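Local coordinates for cellobiose 2-epimerase (Caldibacillus thermoamylovorans, PDB 5ZHB), which catalyses the 2-epimerisation of cellobiose, converting the reducing-end glucose unit to mannose, and belongs to the N-acylglucosamine 2-epimerase family, at residues A[88-93]-A[160-165]; A[92-97]-A[112-117]. One frame throughout, in Å; residues are numbered along the deposited sequence. Where two conformers were deposited one is given.

Contact 1: A[88-93]-A[160-165]; sequences DHQYKG and FNRKWE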
loop_
_atom_site.group_PDB
_atom_site.type_symbol
_atom_site.label_atom_id
_atom_site.label_comp_id
_atom_site.label_asym_id
_atom_site.label_seq_id
_atom_site.Cartn_x
_atom_site.Cartn_y
_atom_site.Cartn_z
ATOM N N ASP A 88 3.453 -14.563 14.930
ATOM C CA ASP A 88 4.324 -15.560 15.540
ATOM C C ASP A 88 4.146 -15.454 17.059
ATOM O O ASP A 88 4.667 -14.527 17.669
ATOM C CB ASP A 88 5.759 -15.255 15.158
ATOM C CG ASP A 88 6.831 -16.084 15.858
ATOM O OD1 ASP A 88 6.484 -16.938 16.749
ATOM O OD2 ASP A 88 7.999 -15.909 15.466
ATOM N N HIS A 89 3.366 -16.343 17.676
ATOM C CA HIS A 89 3.066 -16.157 19.094
ATOM C C HIS A 89 4.269 -16.415 20.000
ATOM O O HIS A 89 4.243 -15.990 21.155
ATOM C CB HIS A 89 1.834 -16.936 19.539
ATOM C CG HIS A 89 0.608 -16.435 18.880
ATOM N ND1 HIS A 89 -0.148 -15.379 19.337
ATOM C CD2 HIS A 89 0.046 -16.859 17.730
ATOM C CE1 HIS A 89 -1.157 -15.203 18.500
ATOM N NE2 HIS A 89 -1.058 -16.096 17.524
ATOM N N GLN A 90 5.320 -17.057 19.479
ATOM C CA GLN A 90 6.538 -17.259 20.248
ATOM C C GLN A 90 7.484 -16.051 20.175
ATOM O O GLN A 90 7.808 -15.467 21.208
ATOM C CB GLN A 90 7.189 -18.581 19.837
ATOM C CG GLN A 90 8.398 -18.890 20.712
ATOM C CD GLN A 90 8.944 -20.299 20.588
ATOM O OE1 GLN A 90 8.580 -21.069 19.698
ATOM N NE2 GLN A 90 9.870 -20.627 21.477
ATOM N N TYR A 91 7.971 -15.668 18.981
ATOM C CA TYR A 91 8.960 -14.603 18.894
ATOM C C TYR A 91 8.302 -13.256 18.562
ATOM O O TYR A 91 9.018 -12.259 18.508
ATOM C CB TYR A 91 10.084 -14.986 17.929
ATOM C CG TYR A 91 10.909 -16.160 18.451
ATOM C CD1 TYR A 91 11.653 -16.020 19.618
ATOM C CD2 TYR A 91 10.863 -17.421 17.853
ATOM C CE1 TYR A 91 12.371 -17.082 20.141
ATOM C CE2 TYR A 91 11.576 -18.495 18.370
ATOM C CZ TYR A 91 12.344 -18.315 19.507
ATOM O OH TYR A 91 13.058 -19.320 20.076
ATOM N N LYS A 92 6.978 -13.236 18.327
ATOM C CA LYS A 92 6.207 -12.008 18.093
ATOM C C LYS A 92 6.417 -11.443 16.673
ATOM O O LYS A 92 7.447 -11.638 16.027
ATOM C CB LYS A 92 6.482 -10.921 19.141
ATOM C CG LYS A 92 6.403 -11.371 20.614
ATOM C CD LYS A 92 5.131 -12.133 20.973
ATOM C CE LYS A 92 5.124 -12.660 22.395
ATOM N NZ LYS A 92 3.954 -13.530 22.562
ATOM N N GLY A 93 5.398 -10.717 16.210
ATOM C CA GLY A 93 5.399 -10.056 14.911
ATOM C C GLY A 93 4.898 -11.002 13.825
ATOM O O GLY A 93 4.660 -12.179 14.085
ATOM N N PHE A 160 14.825 -8.901 9.341
ATOM C CA PHE A 160 15.338 -9.699 10.455
ATOM C C PHE A 160 14.978 -11.168 10.237
ATOM O O PHE A 160 14.033 -11.487 9.500
ATOM C CB PHE A 160 14.720 -9.201 11.770
ATOM C CG PHE A 160 14.968 -7.730 12.060
ATOM C CD1 PHE A 160 14.282 -6.738 11.355
ATOM C CD2 PHE A 160 15.901 -7.330 13.010
ATOM C CE1 PHE A 160 14.522 -5.398 11.612
ATOM C CE2 PHE A 160 16.123 -5.986 13.271
ATOM C CZ PHE A 160 15.430 -5.020 12.554
ATOM N N ASN A 161 15.686 -12.075 10.953
ATOM C CA ASN A 161 15.258 -13.459 11.021
ATOM C C ASN A 161 14.089 -13.549 11.982
ATOM O O ASN A 161 13.707 -12.556 12.627
ATOM C CB ASN A 161 16.405 -14.417 11.350
ATOM C CG ASN A 161 17.013 -14.189 12.717
ATOM O OD1 ASN A 161 16.411 -13.546 13.592
ATOM N ND2 ASN A 161 18.181 -14.778 12.923
ATOM N N ARG A 162 13.574 -14.776 12.124
ATOM C CA ARG A 162 12.436 -15.024 12.980
ATOM C C ARG A 162 12.640 -14.441 14.377
ATOM O O ARG A 162 11.689 -13.948 14.983
ATOM C CB ARG A 162 12.149 -16.524 13.041
ATOM C CG ARG A 162 10.826 -16.850 13.726
ATOM C CD ARG A 162 10.603 -18.362 14.003
ATOM N NE ARG A 162 9.455 -18.465 14.892
ATOM C CZ ARG A 162 9.052 -19.547 15.540
ATOM N NH1 ARG A 162 9.774 -20.642 15.541
ATOM N NH2 ARG A 162 7.920 -19.527 16.202
ATOM N N LYS A 163 13.855 -14.570 14.930
ATOM C CA LYS A 163 14.109 -14.167 16.308
ATOM C C LYS A 163 14.605 -12.717 16.371
ATOM O O LYS A 163 15.310 -12.303 17.305
ATOM C CB LYS A 163 15.145 -15.136 16.890
ATOM C CG LYS A 163 14.762 -16.602 16.878
ATOM C CD LYS A 163 15.910 -17.535 17.288
ATOM C CE LYS A 163 15.426 -18.965 17.406
ATOM N NZ LYS A 163 16.493 -19.921 17.696
ATOM N N TRP A 164 14.250 -11.913 15.358
ATOM C CA TRP A 164 14.457 -10.472 15.426
ATOM C C TRP A 164 15.918 -10.097 15.474
ATOM O O TRP A 164 16.248 -9.093 16.108
ATOM C CB TRP A 164 13.720 -9.879 16.635
ATOM C CG TRP A 164 12.252 -9.852 16.359
ATOM C CD1 TRP A 164 11.294 -10.648 16.888
ATOM C CD2 TRP A 164 11.599 -8.994 15.400
ATOM N NE1 TRP A 164 10.084 -10.333 16.342
ATOM C CE2 TRP A 164 10.239 -9.331 15.429
ATOM C CE3 TRP A 164 12.030 -7.970 14.555
ATOM C CZ2 TRP A 164 9.298 -8.677 14.643
ATOM C CZ3 TRP A 164 11.094 -7.294 13.799
ATOM C CH2 TRP A 164 9.744 -7.640 13.863
ATOM N N GLU A 165 16.746 -10.861 14.748
ATOM C CA GLU A 165 18.164 -10.600 14.593
ATOM C C GLU A 165 18.405 -10.083 13.178
ATOM O O GLU A 165 18.119 -10.761 12.184
ATOM C CB GLU A 165 18.978 -11.870 14.885
ATOM C CG GLU A 165 18.560 -12.531 16.191
ATOM C CD GLU A 165 19.015 -13.974 16.428
ATOM O OE1 GLU A 165 19.637 -14.618 15.541
ATOM O OE2 GLU A 165 18.637 -14.480 17.514
#
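R162 grips the carboxylate of D88 side-on. R162 NE lies 3.0 Å from D88 OD2, and R162 NH2 lies as close to D88 OD1. Both bonds are nearly straight, with the NE one at 173°. Each oxygen lies close to the guanidinium plane, yet each nitrogen meets its oxygen from above the carboxylate plane. The two planes are 32° apart. The arginine chain is extended from CG to NE, with CG anti to the backbone N (chi1 -170°), and this carries the guanidinium across to the 88-93 loop. D88 OD1 also accepts from the backbone N of Q90 and of Y91, forming an Asx turn and an Asx motif. The same carboxylate therefore shapes its own loop and holds the other one. OD2 has a second cationic partner in K109 of strand 106-110.

These are two connecting loops of the (α/α)6 barrel fold. The first follows helix 69-86, and the second makes a type I turn from N161 to W164. An alanine in place of D88 would probably leave R162 and K109 without their shared counter-charge and the Q90 and Y91 amides without their acceptor.

The Y91 ring stands at a right angle to the guanidinium. Its CD2 comes over one guanidinium face, 3.4 Å from R162 NE. K163 CG sits over the ring centre in a CH-pi contact, 3.8 Å from the Y91 centroid. Q90 CG packs on the opposite face. K163 runs alongside the ring in the same direction, and its CE reaches Y91 OH at 3.6 Å.

W164 turns its indole edge to the backbone. W164 NE1 donates to K92 O at 3.0 Å, with the oxygen near the indole plane. A weak, bent bond joins W164 NE1 to Y91 O.

Contact 2: A[92-97]-A[112-117]; sequences KGLYWM and YAQAFG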
loop_
_atom_site.group_PDB
_atom_site.type_symbol
_atom_site.label_atom_id
_atom_site.label_comp_id
_atom_site.label_asym_id
_atom_site.label_seq_id
_atom_site.Cartn_x
_atom_site.Cartn_y
_atom_site.Cartn_z
ATOM N N LYS A 92 6.978 -13.236 18.327
ATOM C CA LYS A 92 6.207 -12.008 18.093
ATOM C C LYS A 92 6.417 -11.443 16.673
ATOM O O LYS A 92 7.447 -11.638 16.027
ATOM C CB LYS A 92 6.482 -10.921 19.141
ATOM C CG LYS A 92 6.403 -11.371 20.614
ATOM C CD LYS A 92 5.131 -12.133 20.973
ATOM C CE LYS A 92 5.124 -12.660 22.395
ATOM N NZ LYS A 92 3.954 -13.530 22.562
ATOM N N GLY A 93 5.398 -10.717 16.210
ATOM C CA GLY A 93 5.399 -10.056 14.911
ATOM C C GLY A 93 4.898 -11.002 13.825
ATOM O O GLY A 93 4.660 -12.179 14.085
ATOM N N LEU A 94 4.721 -10.460 12.609
ATOM C CA LEU A 94 4.070 -11.171 11.519
ATOM C C LEU A 94 5.120 -11.854 10.672
ATOM O O LEU A 94 6.102 -11.230 10.309
ATOM C CB LEU A 94 3.254 -10.223 10.642
ATOM C CG LEU A 94 2.242 -9.317 11.345
ATOM C CD1 LEU A 94 1.506 -8.481 10.300
ATOM C CD2 LEU A 94 1.258 -10.120 12.173
ATOM N N TYR A 95 4.903 -13.149 10.403
ATOM C CA TYR A 95 5.656 -13.889 9.407
ATOM C C TYR A 95 5.526 -13.247 8.026
ATOM O O TYR A 95 4.479 -12.701 7.692
ATOM C CB TYR A 95 5.073 -15.310 9.394
ATOM C CG TYR A 95 5.412 -16.143 10.618
ATOM C CD1 TYR A 95 6.708 -16.195 11.132
ATOM C CD2 TYR A 95 4.432 -16.903 11.250
ATOM C CE1 TYR A 95 7.020 -16.990 12.233
ATOM C CE2 TYR A 95 4.729 -17.699 12.344
ATOM C CZ TYR A 95 6.027 -17.773 12.813
ATOM O OH TYR A 95 6.290 -18.518 13.924
ATOM N N TRP A 96 6.551 -13.438 7.194
ATOM C CA TRP A 96 6.516 -13.006 5.807
ATOM C C TRP A 96 5.587 -13.863 4.943
ATOM O O TRP A 96 4.841 -13.339 4.097
ATOM C CB TRP A 96 7.936 -13.037 5.254
ATOM C CG TRP A 96 8.121 -12.386 3.912
ATOM C CD1 TRP A 96 8.431 -12.992 2.730
ATOM C CD2 TRP A 96 8.091 -10.962 3.644
ATOM N NE1 TRP A 96 8.586 -12.045 1.749
ATOM C CE2 TRP A 96 8.386 -10.796 2.280
ATOM C CE3 TRP A 96 7.825 -9.829 4.417
ATOM C CZ2 TRP A 96 8.442 -9.542 1.678
ATOM C CZ3 TRP A 96 7.850 -8.591 3.814
ATOM C CH2 TRP A 96 8.178 -8.447 2.466
ATOM N N MET A 97 5.654 -15.186 5.139
ATOM C CA MET A 97 4.767 -16.116 4.455
ATOM C C MET A 97 4.386 -17.252 5.403
ATOM O O MET A 97 5.162 -17.636 6.284
ATOM C CB MET A 97 5.422 -16.773 3.230
ATOM C CG MET A 97 5.740 -15.861 2.045
ATOM S SD MET A 97 4.333 -15.398 1.003
ATOM C CE MET A 97 3.591 -16.989 0.617
ATOM N N TYR A 112 8.411 -3.767 7.067
ATOM C CA TYR A 112 7.362 -3.457 6.101
ATOM C C TYR A 112 6.117 -4.263 6.423
ATOM O O TYR A 112 5.005 -3.738 6.400
ATOM C CB TYR A 112 7.886 -3.785 4.705
ATOM C CG TYR A 112 6.962 -3.591 3.515
ATOM C CD1 TYR A 112 6.167 -2.457 3.376
ATOM C CD2 TYR A 112 6.984 -4.495 2.469
ATOM C CE1 TYR A 112 5.378 -2.279 2.258
ATOM C CE2 TYR A 112 6.199 -4.329 1.345
ATOM C CZ TYR A 112 5.388 -3.217 1.245
ATOM O OH TYR A 112 4.627 -3.058 0.120
ATOM N N ALA A 113 6.310 -5.547 6.742
ATOM C CA ALA A 113 5.176 -6.382 7.077
ATOM C C ALA A 113 4.551 -5.945 8.406
ATOM O O ALA A 113 3.326 -5.955 8.522
ATOM C CB ALA A 113 5.603 -7.845 7.036
ATOM N N GLN A 114 5.366 -5.567 9.398
ATOM C CA GLN A 114 4.850 -5.165 10.700
ATOM C C GLN A 114 4.009 -3.896 10.541
ATOM O O GLN A 114 2.950 -3.773 11.143
ATOM C CB GLN A 114 5.936 -4.979 11.761
ATOM C CG GLN A 114 6.978 -6.092 11.834
ATOM C CD GLN A 114 6.413 -7.498 11.765
ATOM O OE1 GLN A 114 5.492 -7.857 12.502
ATOM N NE2 GLN A 114 6.947 -8.307 10.872
ATOM N N ALA A 115 4.472 -2.980 9.691
ATOM C CA ALA A 115 3.713 -1.764 9.377
ATOM C C ALA A 115 2.326 -2.086 8.820
ATOM O O ALA A 115 1.310 -1.568 9.315
ATOM C CB ALA A 115 4.506 -0.876 8.426
ATOM N N PHE A 116 2.281 -2.932 7.784
ATOM C CA PHE A 116 1.013 -3.364 7.221
ATOM C C PHE A 116 0.109 -3.980 8.296
ATOM O O PHE A 116 -1.086 -3.794 8.233
ATOM C CB PHE A 116 1.212 -4.247 5.980
ATOM C CG PHE A 116 1.064 -3.372 4.733
ATOM C CD1 PHE A 116 -0.176 -2.882 4.374
ATOM C CD2 PHE A 116 2.169 -2.960 4.004
ATOM C CE1 PHE A 116 -0.330 -2.000 3.307
ATOM C CE2 PHE A 116 2.022 -2.073 2.932
ATOM C CZ PHE A 116 0.780 -1.600 2.587
ATOM N N GLY A 117 0.668 -4.682 9.282
ATOM C CA GLY A 117 -0.117 -5.223 10.392
ATOM C C GLY A 117 -0.808 -4.134 11.200
ATOM O O GLY A 117 -2.025 -4.185 11.424
#
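Helix 111-128 is one of the helices of the (α/α)6 barrel, and here the loop leading from helix 69-86 to strand 97-98 packs against its first turns. The two meet through a pair of hydrogen bonds between the Q114 amide and the backbone of L94. L94 N donates to Q114 OE1 at 2.7 Å. Q114 NE2 donates to L94 O at 3.1 Å. Both bonds are close to straight, at 168° and 171°, and each uses an acceptor lone pair in the carbonyl plane. The glutamine chain bends at chi2 (-44°), which brings its amide back beside the loop. NE2 also donates to H110 O. Q114 OE1 lies 3.3 Å from G93 CA, where a side chain on G93 would clash.

The L94 and Q114 side chains run antiparallel as they pass. L94 CD1 rests on the helix backbone, 3.6 Å from G117 CA, and it also touches A113 O. The lack of a side chain at G117 makes this approach possible.

Further along, W96 reaches the helix with its six-membered ring. W96 CE3 lies 4.0 Å from A113 CB, and W96 CH2 meets Y112 CD2 edge to edge at 4.1 Å. R108 makes a cation-pi contact with the same indole.

The paired bonds satisfy both polar groups of L94 in a buried place, and they fix which way round the Q114 amide lies.

How the contacts relate
Contact 1 and contact 2 lie about 10 Å apart, centre to centre, on the same side of the chain's centre. Both start from the loop between helix 69-86 and strand 97-98, and they share K92 and G93. Along the chain, helix 111-128 comes next, and segment 160-165, with its N161-W164 turn, comes at the end of strand 155-160. Contact 2 lies deeper, about 14 Å from the chain's centre, and contact 1 about 23 Å out. Y95 OH probably hydrogen-bonds D88 OD1, and W164 CH2 packs on Q114 CG, so the two join directly. One loop is thus tied inward to a barrel helix and outward to a neighbouring loop.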